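Local coordinates for protein Exo-1,3/1,4-beta-glucanase (PDB 3RRX) that probably hydrolyses beta-1,3- and beta-1,4-glucosidic bonds in an exo fashion, as a glycoside hydrolase of family 3, at residues 402-407 against 616-621; 514-519 against 541-546; 526-531 against 548-553; 582-587 against 601-606. The protein carries 1 engineered substitution. All coordinates share one frame; numbering follows the deposited sequence.

Contact 1 of 4, residues 402-407 against 616-621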
loop_
_atom_site.group_PDB
_atom_site.type_symbol
_atom_site.label_atom_id
_atom_site.label_comp_id
_atom_site.label_asym_id
_atom_site.label_seq_id
_atom_site.Cartn_x
_atom_site.Cartn_y
_atom_site.Cartn_z
ATOM N N LYS A 402 19.554 -9.685 -15.402
ATOM C CA LYS A 402 20.383 -10.219 -16.484
ATOM C C LYS A 402 20.647 -9.105 -17.490
ATOM O O LYS A 402 19.739 -8.343 -17.836
ATOM C CB LYS A 402 19.670 -11.397 -17.166
ATOM C CG LYS A 402 20.388 -11.971 -18.386
ATOM C CD LYS A 402 19.661 -13.201 -18.929
ATOM C CE LYS A 402 20.381 -13.783 -20.160
ATOM N NZ LYS A 402 19.672 -15.005 -20.643
ATOM N N ASN A 403 21.898 -9.000 -17.933
ATOM C CA ASN A 403 22.294 -8.027 -18.951
ATOM C C ASN A 403 23.449 -8.600 -19.774
ATOM O O ASN A 403 24.568 -8.098 -19.720
ATOM C CB ASN A 403 22.720 -6.709 -18.303
ATOM C CG ASN A 403 22.906 -5.588 -19.317
ATOM O OD1 ASN A 403 22.375 -5.644 -20.426
ATOM N ND2 ASN A 403 23.651 -4.558 -18.932
ATOM N N ASN A 404 23.174 -9.658 -20.528
ATOM C CA ASN A 404 24.237 -10.362 -21.248
ATOM C C ASN A 404 24.857 -9.501 -22.335
ATOM O O ASN A 404 24.143 -8.798 -23.053
ATOM C CB ASN A 404 23.731 -11.687 -21.821
ATOM C CG ASN A 404 23.704 -12.790 -20.782
ATOM O OD1 ASN A 404 23.704 -12.520 -19.579
ATOM N ND2 ASN A 404 23.689 -14.039 -21.238
ATOM N N GLU A 405 26.185 -9.555 -22.431
ATOM C CA GLU A 405 26.947 -8.767 -23.400
ATOM C C GLU A 405 26.633 -7.274 -23.300
ATOM O O GLU A 405 26.782 -6.533 -24.270
ATOM C CB GLU A 405 26.696 -9.262 -24.827
ATOM C CG GLU A 405 26.984 -10.751 -25.032
ATOM C CD GLU A 405 28.382 -11.150 -24.598
ATOM O OE1 GLU A 405 29.320 -10.342 -24.768
ATOM O OE2 GLU A 405 28.545 -12.276 -24.084
ATOM N N SER A 406 26.200 -6.837 -22.123
ATOM C CA SER A 406 25.916 -5.423 -21.882
ATOM C C SER A 406 25.011 -4.807 -22.942
ATOM O O SER A 406 25.288 -3.724 -23.464
ATOM C CB SER A 406 27.219 -4.627 -21.786
ATOM O OG SER A 406 28.025 -5.119 -20.734
ATOM N N ILE A 407 23.921 -5.489 -23.264
ATOM C CA ILE A 407 23.000 -4.957 -24.261
ATOM C C ILE A 407 22.345 -3.657 -23.761
ATOM O O ILE A 407 22.070 -2.745 -24.543
ATOM C CB ILE A 407 21.951 -6.015 -24.680
ATOM C CG1 ILE A 407 21.031 -5.465 -25.770
ATOM C CG2 ILE A 407 21.168 -6.520 -23.471
ATOM C CD1 ILE A 407 20.022 -6.471 -26.266
ATOM N N ILE A 616 28.863 -9.219 -16.133
ATOM C CA ILE A 616 28.476 -10.571 -15.767
ATOM C C ILE A 616 27.458 -11.091 -16.771
ATOM O O ILE A 616 26.525 -10.378 -17.139
ATOM C CB ILE A 616 27.864 -10.583 -14.358
ATOM C CG1 ILE A 616 28.913 -10.150 -13.328
ATOM C CG2 ILE A 616 27.312 -11.958 -14.015
ATOM C CD1 ILE A 616 28.393 -10.052 -11.912
ATOM N N ASN A 617 27.658 -12.318 -17.243
ATOM C CA ASN A 617 26.665 -12.972 -18.082
ATOM C C ASN A 617 25.931 -14.008 -17.240
ATOM O O ASN A 617 26.523 -14.627 -16.360
ATOM C CB ASN A 617 27.316 -13.655 -19.295
ATOM C CG ASN A 617 27.794 -12.666 -20.358
ATOM O OD1 ASN A 617 27.161 -11.637 -20.620
ATOM N ND2 ASN A 617 28.918 -12.989 -20.988
ATOM N N VAL A 618 24.641 -14.184 -17.501
ATOM C CA VAL A 618 23.864 -15.241 -16.861
ATOM C C VAL A 618 23.693 -16.372 -17.875
ATOM O O VAL A 618 23.219 -16.147 -18.988
ATOM C CB VAL A 618 22.471 -14.734 -16.411
ATOM C CG1 VAL A 618 21.643 -15.871 -15.812
ATOM C CG2 VAL A 618 22.613 -13.583 -15.433
ATOM N N PRO A 619 24.087 -17.595 -17.500
ATOM C CA PRO A 619 24.030 -18.698 -18.462
ATOM C C PRO A 619 22.600 -19.188 -18.666
ATOM O O PRO A 619 21.689 -18.815 -17.920
ATOM C CB PRO A 619 24.869 -19.788 -17.782
ATOM C CG PRO A 619 24.700 -19.521 -16.316
ATOM C CD PRO A 619 24.595 -18.021 -16.180
ATOM N N VAL A 620 22.404 -20.012 -19.683
ATOM C CA VAL A 620 21.140 -20.716 -19.859
ATOM C C VAL A 620 20.810 -21.539 -18.603
ATOM O O VAL A 620 21.662 -22.256 -18.058
ATOM C CB VAL A 620 21.168 -21.603 -21.135
ATOM C CG1 VAL A 620 20.028 -22.612 -21.130
ATOM C CG2 VAL A 620 21.108 -20.723 -22.392
ATOM N N LEU A 621 19.565 -21.422 -18.155
ATOM C CA LEU A 621 19.113 -21.995 -16.895
ATOM C C LEU A 621 18.263 -23.226 -17.137
ATOM O O LEU A 621 17.669 -23.376 -18.204
ATOM C CB LEU A 621 18.267 -20.953 -16.143
ATOM C CG LEU A 621 18.971 -19.642 -15.791
ATOM C CD1 LEU A 621 17.948 -18.606 -15.280
ATOM C CD2 LEU A 621 20.091 -19.880 -14.772
HETATM O O HOH W 1 19.382 -17.303 -18.820
HETATM O O HOH W 2 22.215 -17.045 -21.230
HETATM O O HOH W 3 23.930 -10.807 -17.411
HETATM O O HOH W 4 26.780 -7.199 -18.560
#

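Contact 2 of 4, residues 514-519 against 541-546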
loop_
_atom_site.group_PDB
_atom_site.type_symbol
_atom_site.label_atom_id
_atom_site.label_comp_id
_atom_site.label_asym_id
_atom_site.label_seq_id
_atom_site.Cartn_x
_atom_site.Cartn_y
_atom_site.Cartn_z
ATOM N N LEU A 514 6.051 -15.158 -27.479
ATOM C CA LEU A 514 6.444 -13.902 -28.095
ATOM C C LEU A 514 7.956 -13.727 -28.031
ATOM O O LEU A 514 8.587 -13.350 -29.022
ATOM C CB LEU A 514 5.735 -12.727 -27.405
ATOM C CG LEU A 514 6.252 -11.334 -27.760
ATOM C CD1 LEU A 514 6.141 -11.090 -29.271
ATOM C CD2 LEU A 514 5.481 -10.263 -26.975
ATOM N N LEU A 515 8.543 -14.008 -26.869
ATOM C CA LEU A 515 9.990 -13.865 -26.708
ATOM C C LEU A 515 10.748 -14.778 -27.684
ATOM O O LEU A 515 11.703 -14.357 -28.343
ATOM C CB LEU A 515 10.409 -14.163 -25.264
ATOM C CG LEU A 515 9.852 -13.257 -24.161
ATOM C CD1 LEU A 515 10.267 -13.792 -22.775
ATOM C CD2 LEU A 515 10.343 -11.833 -24.337
ATOM N N LYS A 516 10.312 -16.023 -27.777
ATOM C CA LYS A 516 10.965 -16.990 -28.655
ATOM C C LYS A 516 10.813 -16.593 -30.123
ATOM O O LYS A 516 11.700 -16.837 -30.944
ATOM C CB LYS A 516 10.380 -18.377 -28.428
ATOM C CG LYS A 516 10.812 -19.005 -27.112
ATOM C CD LYS A 516 10.236 -20.395 -26.960
ATOM C CE LYS A 516 10.937 -21.155 -25.853
ATOM N NZ LYS A 516 10.364 -22.519 -25.727
ATOM N N GLN A 517 9.683 -15.976 -30.444
ATOM C CA GLN A 517 9.421 -15.531 -31.806
ATOM C C GLN A 517 10.461 -14.495 -32.230
ATOM O O GLN A 517 11.036 -14.580 -33.316
ATOM C CB GLN A 517 8.008 -14.958 -31.892
ATOM C CG GLN A 517 7.578 -14.496 -33.262
ATOM C CD GLN A 517 6.143 -14.008 -33.258
ATOM O OE1 GLN A 517 5.879 -12.806 -33.136
ATOM N NE2 GLN A 517 5.204 -14.941 -33.374
ATOM N N LEU A 518 10.708 -13.523 -31.360
ATOM C CA LEU A 518 11.694 -12.486 -31.630
ATOM C C LEU A 518 13.113 -13.051 -31.662
ATOM O O LEU A 518 13.917 -12.689 -32.522
ATOM C CB LEU A 518 11.587 -11.372 -30.587
ATOM C CG LEU A 518 10.308 -10.538 -30.698
ATOM C CD1 LEU A 518 10.023 -9.796 -29.395
ATOM C CD2 LEU A 518 10.410 -9.576 -31.880
ATOM N N LYS A 519 13.413 -13.941 -30.719
ATOM C CA LYS A 519 14.722 -14.579 -30.654
ATOM C C LYS A 519 15.005 -15.400 -31.923
ATOM O O LYS A 519 16.120 -15.396 -32.442
ATOM C CB LYS A 519 14.821 -15.438 -29.387
ATOM C CG LYS A 519 16.077 -16.277 -29.268
ATOM C CD LYS A 519 16.162 -16.940 -27.891
ATOM C CE LYS A 519 17.302 -17.950 -27.831
ATOM N NZ LYS A 519 17.612 -18.352 -26.434
ATOM N N LEU A 541 13.689 -15.985 -18.900
ATOM C CA LEU A 541 15.062 -15.501 -18.757
ATOM C C LEU A 541 15.948 -16.040 -19.883
ATOM O O LEU A 541 16.767 -15.310 -20.447
ATOM C CB LEU A 541 15.647 -15.923 -17.401
ATOM C CG LEU A 541 15.305 -15.021 -16.206
ATOM C CD1 LEU A 541 15.542 -15.771 -14.878
ATOM C CD2 LEU A 541 16.126 -13.742 -16.266
ATOM N N ASN A 542 15.786 -17.322 -20.199
ATOM C CA ASN A 542 16.580 -17.943 -21.261
ATOM C C ASN A 542 16.287 -17.317 -22.626
ATOM O O ASN A 542 17.148 -17.290 -23.502
ATOM C CB ASN A 542 16.317 -19.440 -21.332
ATOM C CG ASN A 542 16.969 -20.201 -20.193
ATOM O OD1 ASN A 542 17.862 -19.690 -19.510
ATOM N ND2 ASN A 542 16.524 -21.434 -19.985
ATOM N N ALA A 543 15.066 -16.818 -22.802
ATOM C CA ALA A 543 14.682 -16.192 -24.070
ATOM C C ALA A 543 14.994 -14.694 -24.113
ATOM O O ALA A 543 14.580 -13.999 -25.040
ATOM C CB ALA A 543 13.199 -16.440 -24.356
ATOM N N SER A 544 15.724 -14.199 -23.117
ATOM C CA SER A 544 16.019 -12.773 -23.005
ATOM C C SER A 544 17.521 -12.543 -22.953
ATOM O O SER A 544 18.235 -13.286 -22.279
ATOM C CB SER A 544 15.402 -12.196 -21.720
ATOM O OG SER A 544 14.000 -12.427 -21.638
ATOM N N ASP A 545 17.995 -11.507 -23.644
ATOM C CA ASP A 545 19.384 -11.062 -23.506
ATOM C C ASP A 545 19.573 -10.235 -22.237
ATOM O O ASP A 545 20.588 -10.350 -21.541
ATOM C CB ASP A 545 19.798 -10.256 -24.739
ATOM C CG ASP A 545 19.767 -11.093 -25.993
ATOM O OD1 ASP A 545 18.762 -11.045 -26.731
ATOM O OD2 ASP A 545 20.737 -11.842 -26.211
ATOM N N ALA A 546 18.583 -9.398 -21.943
ATOM C CA ALA A 546 18.518 -8.687 -20.666
ATOM C C ALA A 546 17.136 -8.862 -20.043
ATOM O O ALA A 546 16.153 -9.084 -20.750
ATOM C CB ALA A 546 18.834 -7.208 -20.851
#

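Contact 3 of 4, residues 526-531 against 548-553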
loop_
_atom_site.group_PDB
_atom_site.type_symbol
_atom_site.label_atom_id
_atom_site.label_comp_id
_atom_site.label_asym_id
_atom_site.label_seq_id
_atom_site.Cartn_x
_atom_site.Cartn_y
_atom_site.Cartn_z
ATOM N N VAL A 526 15.266 -7.323 -24.804
ATOM C CA VAL A 526 15.325 -6.807 -23.443
ATOM C C VAL A 526 13.948 -6.943 -22.808
ATOM O O VAL A 526 12.981 -6.318 -23.261
ATOM C CB VAL A 526 15.725 -5.316 -23.406
ATOM C CG1 VAL A 526 15.533 -4.749 -21.994
ATOM C CG2 VAL A 526 17.165 -5.132 -23.867
ATOM N N THR A 527 13.845 -7.759 -21.766
ATOM C CA THR A 527 12.543 -8.013 -21.163
ATOM C C THR A 527 12.320 -7.149 -19.929
ATOM O O THR A 527 13.155 -7.121 -19.020
ATOM C CB THR A 527 12.374 -9.503 -20.811
ATOM O OG1 THR A 527 12.370 -10.270 -22.023
ATOM C CG2 THR A 527 11.059 -9.734 -20.046
ATOM N N VAL A 528 11.209 -6.422 -19.919
ATOM C CA VAL A 528 10.797 -5.661 -18.740
ATOM C C VAL A 528 9.616 -6.385 -18.100
ATOM O O VAL A 528 8.544 -6.487 -18.698
ATOM C CB VAL A 528 10.387 -4.212 -19.090
ATOM C CG1 VAL A 528 9.921 -3.462 -17.820
ATOM C CG2 VAL A 528 11.542 -3.471 -19.751
ATOM N N PHE A 529 9.821 -6.879 -16.884
ATOM C CA PHE A 529 8.876 -7.774 -16.234
ATOM C C PHE A 529 8.091 -7.029 -15.143
ATOM O O PHE A 529 8.669 -6.563 -14.154
ATOM C CB PHE A 529 9.668 -8.948 -15.632
ATOM C CG PHE A 529 8.820 -10.054 -15.073
ATOM C CD1 PHE A 529 7.993 -10.802 -15.903
ATOM C CD2 PHE A 529 8.877 -10.368 -13.722
ATOM C CE1 PHE A 529 7.228 -11.834 -15.395
ATOM C CE2 PHE A 529 8.114 -11.411 -13.201
ATOM C CZ PHE A 529 7.284 -12.142 -14.038
ATOM N N LEU A 530 6.780 -6.916 -15.338
ATOM C CA LEU A 530 5.884 -6.296 -14.357
ATOM C C LEU A 530 5.259 -7.364 -13.476
ATOM O O LEU A 530 4.616 -8.289 -13.976
ATOM C CB LEU A 530 4.775 -5.523 -15.078
ATOM C CG LEU A 530 5.247 -4.436 -16.042
ATOM C CD1 LEU A 530 4.065 -3.849 -16.843
ATOM C CD2 LEU A 530 5.977 -3.347 -15.271
ATOM N N SER A 531 5.444 -7.252 -12.161
ATOM C CA SER A 531 4.916 -8.258 -11.260
ATOM C C SER A 531 4.876 -7.744 -9.827
ATOM O O SER A 531 5.571 -6.790 -9.471
ATOM C CB SER A 531 5.778 -9.533 -11.303
ATOM O OG SER A 531 7.020 -9.302 -10.644
ATOM N N VAL A 548 14.724 -7.239 -16.738
ATOM C CA VAL A 548 14.566 -6.266 -15.659
ATOM C C VAL A 548 13.312 -6.548 -14.836
ATOM O O VAL A 548 12.215 -6.645 -15.385
ATOM C CB VAL A 548 14.463 -4.818 -16.220
ATOM C CG1 VAL A 548 14.239 -3.813 -15.088
ATOM C CG2 VAL A 548 15.714 -4.464 -17.024
ATOM N N ALA A 549 13.476 -6.686 -13.521
ATOM C CA ALA A 549 12.328 -6.757 -12.631
ATOM C C ALA A 549 11.900 -5.328 -12.328
ATOM O O ALA A 549 12.607 -4.601 -11.628
ATOM C CB ALA A 549 12.679 -7.498 -11.343
ATOM N N ALA A 550 10.754 -4.926 -12.872
ATOM C CA ALA A 550 10.268 -3.555 -12.709
ATOM C C ALA A 550 9.144 -3.457 -11.674
ATOM O O ALA A 550 8.676 -2.358 -11.359
ATOM C CB ALA A 550 9.808 -2.976 -14.078
ATOM N N TRP A 551 8.694 -4.602 -11.171
ATOM C CA TRP A 551 7.666 -4.634 -10.123
ATOM C C TRP A 551 6.378 -3.978 -10.633
ATOM O O TRP A 551 5.956 -4.262 -11.753
ATOM C CB TRP A 551 8.190 -3.996 -8.824
ATOM C CG TRP A 551 9.604 -4.478 -8.493
ATOM C CD1 TRP A 551 10.749 -3.731 -8.513
ATOM C CD2 TRP A 551 10.002 -5.813 -8.132
ATOM N NE1 TRP A 551 11.829 -4.513 -8.154
ATOM C CE2 TRP A 551 11.397 -5.795 -7.927
ATOM C CE3 TRP A 551 9.310 -7.021 -7.959
ATOM C CZ2 TRP A 551 12.121 -6.944 -7.575
ATOM C CZ3 TRP A 551 10.031 -8.166 -7.594
ATOM C CH2 TRP A 551 11.421 -8.113 -7.399
ATOM N N LEU A 552 5.748 -3.132 -9.825
ATOM C CA LEU A 552 4.542 -2.420 -10.250
ATOM C C LEU A 552 4.792 -0.925 -10.106
ATOM O O LEU A 552 4.386 -0.318 -9.117
ATOM C CB LEU A 552 3.332 -2.841 -9.399
ATOM C CG LEU A 552 3.000 -4.333 -9.496
ATOM C CD1 LEU A 552 2.004 -4.772 -8.422
ATOM C CD2 LEU A 552 2.511 -4.711 -10.910
ATOM N N PRO A 553 5.473 -0.327 -11.098
ATOM C CA PRO A 553 6.040 1.022 -10.964
ATOM C C PRO A 553 5.058 2.181 -10.767
ATOM O O PRO A 553 5.495 3.239 -10.314
ATOM C CB PRO A 553 6.831 1.209 -12.266
ATOM C CG PRO A 553 6.318 0.172 -13.202
ATOM C CD PRO A 553 5.873 -0.977 -12.364
HETATM O O HOH W 5 8.993 -7.547 -11.561
#

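Contact 4 of 4, residues 582-587 against 601-606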
loop_
_atom_site.group_PDB
_atom_site.type_symbol
_atom_site.label_atom_id
_atom_site.label_comp_id
_atom_site.label_asym_id
_atom_site.label_seq_id
_atom_site.Cartn_x
_atom_site.Cartn_y
_atom_site.Cartn_z
ATOM N N PHE A 582 13.243 -9.281 -2.082
ATOM C CA PHE A 582 12.658 -10.618 -1.972
ATOM C C PHE A 582 13.578 -11.570 -2.738
ATOM O O PHE A 582 14.071 -11.221 -3.812
ATOM C CB PHE A 582 11.253 -10.672 -2.616
ATOM C CG PHE A 582 10.163 -10.036 -1.774
ATOM C CD1 PHE A 582 9.302 -10.823 -1.015
ATOM C CD2 PHE A 582 10.012 -8.665 -1.745
ATOM C CE1 PHE A 582 8.304 -10.244 -0.238
ATOM C CE2 PHE A 582 9.015 -8.067 -0.981
ATOM C CZ PHE A 582 8.156 -8.858 -0.224
ATOM N N SER A 583 13.806 -12.763 -2.201
ATOM C CA SER A 583 14.671 -13.730 -2.883
ATOM C C SER A 583 14.003 -14.274 -4.146
ATOM O O SER A 583 12.795 -14.538 -4.148
ATOM C CB SER A 583 15.010 -14.885 -1.947
ATOM O OG SER A 583 15.660 -14.426 -0.774
ATOM N N TRP A 584 14.790 -14.473 -5.202
ATOM C CA TRP A 584 14.257 -14.951 -6.479
ATOM C C TRP A 584 14.480 -16.457 -6.643
ATOM O O TRP A 584 15.608 -16.938 -6.513
ATOM C CB TRP A 584 14.911 -14.195 -7.643
ATOM C CG TRP A 584 14.062 -14.206 -8.876
ATOM C CD1 TRP A 584 13.910 -15.238 -9.768
ATOM C CD2 TRP A 584 13.240 -13.137 -9.350
ATOM N NE1 TRP A 584 13.041 -14.868 -10.769
ATOM C CE2 TRP A 584 12.611 -13.584 -10.528
ATOM C CE3 TRP A 584 12.971 -11.841 -8.887
ATOM C CZ2 TRP A 584 11.740 -12.778 -11.256
ATOM C CZ3 TRP A 584 12.108 -11.048 -9.603
ATOM C CH2 TRP A 584 11.494 -11.517 -10.777
ATOM N N PRO A 585 13.397 -17.207 -6.920
ATOM C CA PRO A 585 13.429 -18.675 -6.932
ATOM C C PRO A 585 14.125 -19.279 -8.160
ATOM O O PRO A 585 13.991 -18.779 -9.273
ATOM C CB PRO A 585 11.943 -19.053 -6.934
ATOM C CG PRO A 585 11.279 -17.883 -7.662
ATOM C CD PRO A 585 12.043 -16.676 -7.181
ATOM N N LYS A 586 14.854 -20.368 -7.929
ATOM C CA LYS A 586 15.533 -21.126 -8.983
ATOM C C LYS A 586 14.671 -22.290 -9.480
ATOM O O LYS A 586 14.823 -22.751 -10.610
ATOM C CB LYS A 586 16.852 -21.657 -8.415
ATOM C CG LYS A 586 17.618 -22.612 -9.290
ATOM C CD LYS A 586 18.827 -23.136 -8.520
ATOM C CE LYS A 586 19.820 -22.021 -8.229
ATOM N NZ LYS A 586 21.080 -22.531 -7.604
ATOM N N TYR A 587 13.769 -22.763 -8.625
ATOM C CA TYR A 587 12.897 -23.886 -8.950
ATOM C C TYR A 587 11.456 -23.453 -8.763
ATOM O O TYR A 587 11.176 -22.571 -7.961
ATOM C CB TYR A 587 13.191 -25.078 -8.035
ATOM C CG TYR A 587 14.636 -25.521 -8.055
ATOM C CD1 TYR A 587 15.158 -26.193 -9.151
ATOM C CD2 TYR A 587 15.474 -25.283 -6.969
ATOM C CE1 TYR A 587 16.476 -26.606 -9.177
ATOM C CE2 TYR A 587 16.798 -25.694 -6.985
ATOM C CZ TYR A 587 17.290 -26.356 -8.094
ATOM O OH TYR A 587 18.602 -26.769 -8.129
ATOM N N ASP A 601 19.052 -21.540 -1.317
ATOM C CA ASP A 601 19.543 -21.779 -2.672
ATOM C C ASP A 601 18.740 -21.002 -3.734
ATOM O O ASP A 601 18.105 -21.605 -4.602
ATOM C CB ASP A 601 19.477 -23.285 -2.967
ATOM C CG ASP A 601 20.144 -23.665 -4.279
ATOM O OD1 ASP A 601 21.030 -22.919 -4.751
ATOM O OD2 ASP A 601 19.785 -24.728 -4.830
ATOM N N PRO A 602 18.768 -19.661 -3.671
ATOM C CA PRO A 602 17.987 -18.852 -4.619
ATOM C C PRO A 602 18.664 -18.756 -5.983
ATOM O O PRO A 602 19.863 -18.997 -6.085
ATOM C CB PRO A 602 17.999 -17.468 -3.970
ATOM C CG PRO A 602 19.336 -17.419 -3.273
ATOM C CD PRO A 602 19.550 -18.823 -2.743
ATOM N N LEU A 603 17.909 -18.402 -7.019
ATOM C CA LEU A 603 18.526 -18.062 -8.293
ATOM C C LEU A 603 19.309 -16.770 -8.119
ATOM O O LEU A 603 20.471 -16.676 -8.508
ATOM C CB LEU A 603 17.469 -17.873 -9.383
ATOM C CG LEU A 603 18.032 -17.524 -10.761
ATOM C CD1 LEU A 603 19.005 -18.611 -11.230
ATOM C CD2 LEU A 603 16.919 -17.331 -11.785
ATOM N N PHE A 604 18.650 -15.765 -7.544
ATOM C CA PHE A 604 19.277 -14.482 -7.287
ATOM C C PHE A 604 18.927 -14.145 -5.848
ATOM O O PHE A 604 17.747 -14.129 -5.479
ATOM C CB PHE A 604 18.702 -13.386 -8.203
ATOM C CG PHE A 604 18.808 -13.688 -9.676
ATOM C CD1 PHE A 604 20.050 -13.796 -10.294
ATOM C CD2 PHE A 604 17.662 -13.817 -10.453
ATOM C CE1 PHE A 604 20.143 -14.052 -11.669
ATOM C CE2 PHE A 604 17.746 -14.068 -11.813
ATOM C CZ PHE A 604 18.991 -14.189 -12.423
ATOM N N ALA A 605 19.942 -13.872 -5.040
ATOM C CA ALA A 605 19.741 -13.714 -3.609
ATOM C C ALA A 605 19.146 -12.353 -3.259
ATOM O O ALA A 605 19.229 -11.401 -4.037
ATOM C CB ALA A 605 21.063 -13.929 -2.861
ATOM N N TYR A 606 18.535 -12.281 -2.082
ATOM C CA TYR A 606 18.241 -11.000 -1.450
ATOM C C TYR A 606 19.496 -10.146 -1.563
ATOM O O TYR A 606 20.601 -10.618 -1.279
ATOM C CB TYR A 606 17.926 -11.231 0.031
ATOM C CG TYR A 606 17.671 -9.978 0.836
ATOM C CD1 TYR A 606 16.382 -9.491 1.003
ATOM C CD2 TYR A 606 18.717 -9.295 1.449
ATOM C CE1 TYR A 606 16.136 -8.351 1.752
ATOM C CE2 TYR A 606 18.481 -8.157 2.206
ATOM C CZ TYR A 606 17.187 -7.689 2.349
ATOM O OH TYR A 606 16.948 -6.554 3.093
HETATM O O HOH W 6 21.905 -19.374 -8.413
HETATM O O HOH W 7 20.850 -25.976 -6.965
#

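Contact 1 of 4, residues 402-407 against 616-621
The side chain of N404 pairs with the backbone of V618 through both ends of its amide. OD1 accepts from V618 N at 2.8 Å, with an N-H...O angle of 167°, while ND2 donates to V618 O at 3.1 Å, and that oxygen lies close to the amide plane. A chi1 of -81° holds CG of N404 beside its own backbone N and opposite the carbonyl carbon, which brings the amide to the other segment. N617 answers in the reverse direction: its OD1 takes E405 N at 2.9 Å, in the carbonyl plane, and its ND2 makes a weak bond of 3.2 Å to E405 OE2, brought back by the bend of the glutamate chain at chi2. The N404 and N617 amide planes are turned 59° apart, so the two are not stacked. K402 lies extended, its CG 4.0 Å from V618 CB, and NZ passes on to S544 O and L541 O; a water links it to P619 O. Another water accepts from N403 N and donates to N404 OD1 and to I616 O, at 2.6 Å from the latter. An alanine in place of N404 is likely to leave V618 N and O without these mates and the water without one acceptor. Two asparagine amides thus join the 616-621 chain to N404 and E405 by directional bonds, while the backbone of N404 also pairs with D545.

Contact 2 of 4, residues 514-519 against 541-546
No aromatic ring takes part here; the flat group that K519 reaches is the peptide between N542 and A543, approached at its oxygen by NZ, 3.2 Å from N542 O in a weak hydrogen bond. Beside that peptide runs the lysine chain itself, with CD 4.2 Å from A543 CA. CG of K519 stands opposite its backbone N (chi1 174°) and the chain stays extended beyond it, a shape that lets it span from helix 510-520 to the far segment. Deeper in, the methyl of A543 meets L515, CB to CB at 3.7 Å, and this small side chain allows the close approach of the two backbones. L515 CD1 goes further and lies 4.1 Å from S544 OG, a hydroxyl hydrogen-bonded to E540 O and to T527 OG1. A543 is the first residue to leave helical geometry after helix 538-542, and S544 N still bonds back to L541 O at 3.1 Å. The contact therefore joins the flank of one helix to the C-terminal end of another. L515 also touches V485 of strand 482-488 and V525 and T527 of strand 525-530, placing helix 510-520 against the mixed sheet, while the chain leaving A543 runs on into the neighbouring strand 546-551.

Contact 3 of 4, residues 526-531 against 548-553
Strands 526-530 and 548-551 run parallel, their axes 4.8 Å apart at closest and inclined at 28°, with V528 paired to V548 and F529 to A549 through bonds from V548 N to T527 O and F529 N to V548 O, both 2.8 Å and almost in line with the carbonyls, and from A550 N to F529 O at 2.9 Å. Apolar groups fill the side occupied by V528 and L530. V528 CG1 packs on A550 CB at 3.8 Å, and L530 CD2 touches P553 CD at 3.8 Å, the two side chains crossing at about a right angle. The W551 indole has A549 CB over one face, offset toward the rim, and S531 O at its edge; W584 and helix 127-133 also touch it. The ladder distorts at W551, which has a positive phi of 61°, and S531 N meets W551 O at 3.1 Å from above the carbonyl plane. Here a water donates to F529 O and to S531 OG, which is also hydrogen-bonded to R533 O. This is the parallel pairing of a beta-alpha-beta unit, strand 525-530, helix 538-542, strand 546-551. Regular bonds join T527, V548, F529 and A550; at W551, whose N lies 3.6 Å from F529 O, the water accepts the N-H instead.

Contact 4 of 4, residues 582-587 against 601-606
W584 and F604 form a single antiparallel bridge, a hydrogen-bonded pair, with W584 N donating to F604 O at 3.0 Å. The return side is doubled: W584 O takes L603 N at 2.8 Å and, weakly, F604 N at 3.4 Å. Two residues thus face one, which defines a classic beta bulge. On the same pair the edge of F604 points to the face of the W584 five-membered ring, an offset edge-to-face stack with centroids 5.7 Å apart and planes at 63°, while L603 CG lies over a face of the F604 ring. At the other end, K586 NZ makes a salt bridge of 2.9 Å to D601 OD1, on the syn side but tilted out of the carboxylate plane. The lysine leaves with CG opposite its backbone N (chi1 172°), then folds at chi3 (-66°) to turn NZ to the carboxylate; on the way its CG sits 3.8 Å above the centre of the Y587 ring. D601 OD2 is 3.8 Å from Y587 CE2 at the ring edge and is bridged to the tyrosine OH by a water. An alanine at K586 would probably leave D601 without its charged mate and take from Y587 the methylene packing over its ring. Further out, Q590 joins K586 and Y587 to D601: its OE1 accepts from K586 N and Y587 N, and its NE2 donates to D601 O. S583 OG bonds to Y600 OH and to OE2 of E180, a calcium ligand along with L593 and N594. The chemistry implies two fastenings of irregular segments joined by one bulged bridge, a partly exposed ionic one and a buried aromatic one, with S583 linking them to the calcium site.

In the fold
All four contacts gather around the mixed sheet of the family 3 C-terminal domain. Along the chain, contact 1 spans the others, since its segments open before and close after them; contacts 2 and 3 interleave, and contact 4 follows both. Centres of contacts 1 and 2 are about 12 Å apart, those of 2 and 3 about 15 Å, and those of 2 and 4 about 21 Å. Contacts 1 and 3 share the sheet through neighbouring strands 399-403 and 546-551. S544 and T527 couple contact 2 to contact 3, W551 and W584 join contact 3 to contact 4, and L621 meets L603 between contacts 1 and 4. The chain after helix 558-564 is thus held against the sheet near the calcium site through contact 4 and beside strand 399-403 through contact 1.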